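Local coordinates for protein O-ureido-L-serine synthase (Streptomyces lavendulae, PDB 3X44) that catalyses the pyridoxal 5'-phosphate-dependent addition of hydroxyurea to O-acetyl-L-serine, giving O-ureido-L-serine for the biosynthesis of the antibiotic D-cycloserine, at residues D64-C69 against G136-R141; A91-T96 against G110-F115. The protein carries 1 engineered substitution. One frame throughout, in Å; residues are numbered along the deposited sequence.

Interaction 1. Residues D64-C69 against G136-R141; sequences DTIVEC and GWFRAR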
loop_
_atom_site.group_PDB
_atom_site.type_symbol
_atom_site.label_atom_id
_atom_site.label_comp_id
_atom_site.label_asym_id
_atom_site.label_seq_id
_atom_site.Cartn_x
_atom_site.Cartn_y
_atom_site.Cartn_z
ATOM N N ASP A 64 -16.694 -4.308 -29.375
ATOM C CA ASP A 64 -15.761 -5.018 -30.249
ATOM C C ASP A 64 -15.458 -6.408 -29.691
ATOM O O ASP A 64 -15.584 -6.643 -28.486
ATOM C CB ASP A 64 -14.458 -4.233 -30.383
ATOM C CG ASP A 64 -14.468 -3.281 -31.566
ATOM O OD1 ASP A 64 -13.510 -2.491 -31.691
ATOM O OD2 ASP A 64 -15.431 -3.321 -32.366
ATOM N N THR A 65 -15.055 -7.320 -30.572
ATOM C CA THR A 65 -14.744 -8.688 -30.172
ATOM C C THR A 65 -13.241 -8.980 -30.213
ATOM O O THR A 65 -12.568 -8.691 -31.199
ATOM C CB THR A 65 -15.473 -9.705 -31.082
ATOM O OG1 THR A 65 -16.890 -9.619 -30.864
ATOM C CG2 THR A 65 -14.999 -11.121 -30.782
ATOM N N ILE A 66 -12.731 -9.565 -29.137
ATOM C CA ILE A 66 -11.317 -9.905 -29.037
ATOM C C ILE A 66 -11.161 -11.419 -29.110
ATOM O O ILE A 66 -11.898 -12.160 -28.455
ATOM C CB ILE A 66 -10.712 -9.399 -27.695
ATOM C CG1 ILE A 66 -10.751 -7.871 -27.646
ATOM C CG2 ILE A 66 -9.280 -9.890 -27.544
ATOM C CD1 ILE A 66 -11.097 -7.310 -26.288
ATOM N N VAL A 67 -10.207 -11.874 -29.919
ATOM C CA VAL A 67 -9.961 -13.304 -30.067
ATOM C C VAL A 67 -8.491 -13.606 -29.824
ATOM O O VAL A 67 -7.612 -12.856 -30.260
ATOM C CB VAL A 67 -10.352 -13.817 -31.477
ATOM C CG1 VAL A 67 -9.406 -13.252 -32.530
ATOM C CG2 VAL A 67 -10.316 -15.339 -31.499
ATOM N N GLU A 68 -8.231 -14.709 -29.129
ATOM C CA GLU A 68 -6.861 -15.097 -28.815
ATOM C C GLU A 68 -6.709 -16.596 -28.564
ATOM O O GLU A 68 -7.611 -17.242 -28.027
ATOM C CB GLU A 68 -6.389 -14.330 -27.580
ATOM C CG GLU A 68 -5.003 -14.724 -27.108
ATOM C CD GLU A 68 -3.933 -14.294 -28.082
ATOM O OE1 GLU A 68 -3.857 -14.883 -29.182
ATOM O OE2 GLU A 68 -3.172 -13.363 -27.749
ATOM N N CYS A 69 -5.575 -17.149 -28.983
ATOM C CA CYS A 69 -5.288 -18.564 -28.746
ATOM C C CYS A 69 -4.566 -18.545 -27.409
ATOM O O CYS A 69 -3.585 -17.822 -27.242
ATOM C CB CYS A 69 -4.359 -19.142 -29.817
ATOM S SG CYS A 69 -3.671 -20.740 -29.337
ATOM N N GLY A 136 -13.519 -10.081 -38.533
ATOM C CA GLY A 136 -12.977 -8.773 -38.195
ATOM C C GLY A 136 -12.622 -8.536 -36.735
ATOM O O GLY A 136 -12.360 -7.402 -36.331
ATOM N N TRP A 137 -12.605 -9.602 -35.942
ATOM C CA TRP A 137 -12.286 -9.489 -34.521
ATOM C C TRP A 137 -10.858 -9.022 -34.292
ATOM O O TRP A 137 -9.991 -9.208 -35.148
ATOM C CB TRP A 137 -12.492 -10.838 -33.842
ATOM C CG TRP A 137 -13.858 -11.386 -34.027
ATOM C CD1 TRP A 137 -14.994 -10.686 -34.337
ATOM C CD2 TRP A 137 -14.256 -12.752 -33.874
ATOM N NE1 TRP A 137 -16.074 -11.537 -34.382
ATOM C CE2 TRP A 137 -15.649 -12.810 -34.101
ATOM C CE3 TRP A 137 -13.569 -13.934 -33.565
ATOM C CZ2 TRP A 137 -16.370 -14.004 -34.028
ATOM C CZ3 TRP A 137 -14.287 -15.122 -33.493
ATOM C CH2 TRP A 137 -15.675 -15.146 -33.723
ATOM N N PHE A 138 -10.616 -8.409 -33.137
ATOM C CA PHE A 138 -9.282 -7.921 -32.790
ATOM C C PHE A 138 -8.457 -9.088 -32.266
ATOM O O PHE A 138 -8.956 -9.907 -31.494
ATOM C CB PHE A 138 -9.389 -6.826 -31.721
ATOM C CG PHE A 138 -8.068 -6.419 -31.123
ATOM C CD1 PHE A 138 -7.195 -5.588 -31.823
ATOM C CD2 PHE A 138 -7.696 -6.864 -29.857
ATOM C CE1 PHE A 138 -5.970 -5.207 -31.268
ATOM C CE2 PHE A 138 -6.479 -6.491 -29.297
ATOM C CZ PHE A 138 -5.614 -5.661 -30.004
ATOM N N ARG A 139 -7.204 -9.173 -32.701
ATOM C CA ARG A 139 -6.309 -10.237 -32.261
ATOM C C ARG A 139 -5.345 -9.675 -31.222
ATOM O O ARG A 139 -4.659 -8.689 -31.478
ATOM C CB ARG A 139 -5.499 -10.791 -33.441
ATOM C CG ARG A 139 -6.296 -11.611 -34.441
ATOM C CD ARG A 139 -6.336 -13.081 -34.054
ATOM N NE ARG A 139 -4.999 -13.665 -33.956
ATOM C CZ ARG A 139 -4.430 -14.035 -32.814
ATOM N NH1 ARG A 139 -5.080 -13.881 -31.666
ATOM N NH2 ARG A 139 -3.211 -14.555 -32.819
ATOM N N ALA A 140 -5.295 -10.295 -30.049
ATOM C CA ALA A 140 -4.387 -9.831 -29.012
ATOM C C ALA A 140 -2.938 -10.136 -29.406
ATOM O O ALA A 140 -2.025 -9.407 -29.028
ATOM C CB ALA A 140 -4.727 -10.496 -27.675
ATOM N N ARG A 141 -2.742 -11.200 -30.181
ATOM C CA ARG A 141 -1.405 -11.626 -30.623
ATOM C C ARG A 141 -0.423 -11.606 -29.465
ATOM O O ARG A 141 0.631 -10.982 -29.554
ATOM C CB ARG A 141 -0.882 -10.714 -31.740
ATOM C CG ARG A 141 -1.886 -10.433 -32.828
ATOM C CD ARG A 141 -1.197 -10.044 -34.130
ATOM N NE ARG A 141 -2.115 -10.169 -35.261
ATOM C CZ ARG A 141 -2.314 -11.290 -35.951
ATOM N NH1 ARG A 141 -1.656 -12.399 -35.636
ATOM N NH2 ARG A 141 -3.182 -11.306 -36.954
HETATM O O HOH W 1 -1.850 -15.666 -30.540
#

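Interaction 2. Residues A91-T96 against G110-F115; sequences AVMGDT and GKLVLF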
loop_
_atom_site.group_PDB
_atom_site.type_symbol
_atom_site.label_atom_id
_atom_site.label_comp_id
_atom_site.label_asym_id
_atom_site.label_seq_id
_atom_site.Cartn_x
_atom_site.Cartn_y
_atom_site.Cartn_z
ATOM N N ALA A 91 -12.158 -17.275 -26.867
ATOM C CA ALA A 91 -10.916 -17.988 -26.594
ATOM C C ALA A 91 -10.736 -19.187 -27.521
ATOM O O ALA A 91 -11.685 -19.918 -27.793
ATOM C CB ALA A 91 -10.889 -18.449 -25.144
ATOM N N VAL A 92 -9.512 -19.362 -28.011
ATOM C CA VAL A 92 -9.150 -20.475 -28.882
ATOM C C VAL A 92 -8.187 -21.271 -28.012
ATOM O O VAL A 92 -7.049 -20.862 -27.821
ATOM C CB VAL A 92 -8.412 -19.992 -30.144
ATOM C CG1 VAL A 92 -7.781 -21.177 -30.860
ATOM C CG2 VAL A 92 -9.383 -19.269 -31.067
ATOM N N MET A 93 -8.642 -22.404 -27.489
ATOM C CA MET A 93 -7.816 -23.193 -26.583
ATOM C C MET A 93 -7.730 -24.685 -26.874
ATOM O O MET A 93 -8.709 -25.309 -27.271
ATOM C CB MET A 93 -8.332 -22.981 -25.155
ATOM C CG MET A 93 -7.481 -23.595 -24.068
ATOM S SD MET A 93 -8.016 -23.000 -22.451
ATOM C CE MET A 93 -9.770 -23.448 -22.462
ATOM N N GLY A 94 -6.544 -25.252 -26.670
ATOM C CA GLY A 94 -6.357 -26.675 -26.893
ATOM C C GLY A 94 -7.331 -27.431 -26.014
ATOM O O GLY A 94 -7.615 -26.998 -24.899
ATOM N N ASP A 95 -7.834 -28.565 -26.497
ATOM C CA ASP A 95 -8.808 -29.339 -25.733
ATOM C C ASP A 95 -8.249 -30.092 -24.532
ATOM O O ASP A 95 -9.017 -30.668 -23.757
ATOM C CB ASP A 95 -9.510 -30.338 -26.646
ATOM C CG ASP A 95 -8.545 -31.330 -27.275
ATOM O OD1 ASP A 95 -7.334 -31.301 -26.951
ATOM O OD2 ASP A 95 -9.006 -32.140 -28.099
ATOM N N THR A 96 -6.927 -30.089 -24.373
ATOM C CA THR A 96 -6.304 -30.803 -23.264
ATOM C C THR A 96 -6.038 -29.973 -22.010
ATOM O O THR A 96 -5.706 -30.530 -20.962
ATOM C CB THR A 96 -4.986 -31.473 -23.705
ATOM O OG1 THR A 96 -4.194 -30.542 -24.449
ATOM C CG2 THR A 96 -5.282 -32.693 -24.578
ATOM N N GLY A 110 -16.903 -15.276 -21.697
ATOM C CA GLY A 110 -16.131 -15.544 -22.896
ATOM C C GLY A 110 -16.690 -16.684 -23.729
ATOM O O GLY A 110 -17.483 -17.488 -23.246
ATOM N N LYS A 111 -16.294 -16.732 -24.994
ATOM C CA LYS A 111 -16.730 -17.790 -25.893
ATOM C C LYS A 111 -15.564 -18.762 -25.946
ATOM O O LYS A 111 -14.433 -18.383 -25.651
ATOM C CB LYS A 111 -17.026 -17.231 -27.287
ATOM C CG LYS A 111 -18.310 -16.411 -27.371
ATOM C CD LYS A 111 -19.549 -17.297 -27.266
ATOM C CE LYS A 111 -20.771 -16.491 -26.847
ATOM N NZ LYS A 111 -22.021 -17.306 -26.872
ATOM N N LEU A 112 -15.842 -20.002 -26.334
ATOM C CA LEU A 112 -14.825 -21.046 -26.379
ATOM C C LEU A 112 -14.727 -21.805 -27.702
ATOM O O LEU A 112 -15.717 -22.344 -28.196
ATOM C CB LEU A 112 -15.107 -22.039 -25.249
ATOM C CG LEU A 112 -14.079 -23.098 -24.865
ATOM C CD1 LEU A 112 -12.734 -22.456 -24.579
ATOM C CD2 LEU A 112 -14.589 -23.832 -23.639
ATOM N N VAL A 113 -13.525 -21.835 -28.271
ATOM C CA VAL A 113 -13.262 -22.553 -29.514
ATOM C C VAL A 113 -12.139 -23.532 -29.188
ATOM O O VAL A 113 -10.989 -23.135 -28.996
ATOM C CB VAL A 113 -12.794 -21.601 -30.659
ATOM C CG1 VAL A 113 -12.374 -22.410 -31.873
ATOM C CG2 VAL A 113 -13.913 -20.643 -31.042
ATOM N N LEU A 114 -12.475 -24.813 -29.100
ATOM C CA LEU A 114 -11.476 -25.819 -28.780
ATOM C C LEU A 114 -10.898 -26.452 -30.039
ATOM O O LEU A 114 -11.518 -26.427 -31.101
ATOM C CB LEU A 114 -12.089 -26.903 -27.888
ATOM C CG LEU A 114 -12.800 -26.413 -26.621
ATOM C CD1 LEU A 114 -13.358 -27.603 -25.839
ATOM C CD2 LEU A 114 -11.828 -25.610 -25.773
ATOM N N PHE A 115 -9.699 -27.007 -29.910
ATOM C CA PHE A 115 -9.025 -27.671 -31.018
ATOM C C PHE A 115 -8.111 -28.749 -30.446
ATOM O O PHE A 115 -7.715 -28.683 -29.280
ATOM C CB PHE A 115 -8.217 -26.665 -31.858
ATOM C CG PHE A 115 -6.986 -26.125 -31.171
ATOM C CD1 PHE A 115 -7.054 -24.961 -30.405
ATOM C CD2 PHE A 115 -5.751 -26.765 -31.308
ATOM C CE1 PHE A 115 -5.909 -24.437 -29.779
ATOM C CE2 PHE A 115 -4.596 -26.253 -30.687
ATOM C CZ PHE A 115 -4.679 -25.087 -29.922
#

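Interaction 1. Residues D64-C69 against G136-R141
T65 meets W137 where the two parallel strands begin, and the main chain joins them from there. F138 N donates to T65 O (2.8 Å) and V67 N to F138 O (2.8 Å), while the bond from A140 N to V67 O is long and weak as the second strand turns away.

The apolar contacts lie on both faces. T65 CG2, placed anti to the backbone N, sits 3.4 Å from the centroid of the five-membered ring of W137, a CH-pi contact over the face; V67 CB approaches CE3 of the same indole at 3.8 Å. I66 and F138 run side by side on the other face, with CG1 near CD2.

The polar contacts gather around R139, whose chain bends at chi2 and chi3 to bring NH1 back to the first strand. NH1 forms a salt bridge with E68 OE1 (2.9 Å) and also donates to V67 O. Both acceptors lie in the guanidinium plane, yet OE1 is met from above the carboxylate plane. OE1 also accepts from C69 N, and a water links it to R139 NH2; E68 OE2 is held by Q142 N.

This is the edge of a four-stranded parallel sheet: strand 88-94 flanks 65-70 on its other side, helix 120-135 packs on R139 and supplies D129 to its NE, and helix 43-56 packs against F138.

Interaction 2. Residues A91-T96 against G110-F115
F115 folds its ring back over the end of the neighbouring strand and lies against G94, whose CA stands 3.8 Å from the ring centroid in a CH-pi contact over one face. The first torsion of F115 (chi1 71°) sets CG between its own backbone N and carbonyl carbon, which turns the ring across the strand pair; CE1 reaches 3.3 Å from G94 N, and the V92 side chain crosses that of F115 at about a right angle, with CG1 against CD1. V92 and V113 point the same way on this face, CG2 against CB at 4.2 Å. Helix 120-135 covers it through A128 and L131 on V92 and I127 on F115.

Away from the F115 ring the side chains touch more sparsely. M93 is extended as far as SD and then bends, bringing CE to 3.8 Å from L112 CD1, whereas A91 CB and L112 CD1 are 4.4 Å apart. R102 of helix 99-107 packs on M93, L112 and L114. On the partly exposed, solvent side, K111 leads away from the contact to a cation-pi interaction with W314 of the second subunit, and D95 OD1 accepts from G117 N.

Five backbone hydrogen bonds join the strands, from A91 N to K111 O (2.8 Å) through to D95 N to F115 O (2.8 Å). The bond from F115 N to M93 O is longer, at 3.3 Å, with its donor above the carbonyl plane.

The pair closes a beta-alpha-beta unit through helix 99-107. With main-chain bonds alone crossing between the segments as polar links, and apolar side chains on both faces, this is a largely apolar strand pair at the sheet edge, where L112 N and L114 N bond to D311 OD2 and S310 OG of the second subunit.

Both contacts belong to one parallel sheet and lie at its opposite edges within this chain: interaction 1 joins 65-70 to the short strand 138-139, interaction 2 joins 88-94 to 111-115. The central strands meet directly, E68 O lying 2.8 Å from V92 N in a probable hydrogen bond. Interaction 1 includes an exposed residue, R141; no touching residue of interaction 2 is fully exposed. Both combine backbone bonds with apolar packing, but only interaction 1 adds a side-chain salt bridge and a bridging water across its segments. Helix 120-135 packs on both. The bound adduct of the cofactor with O-ureido-L-serine, the reaction product, lies about 6 Å from the E68 side chain and about 7 Å from that of M93.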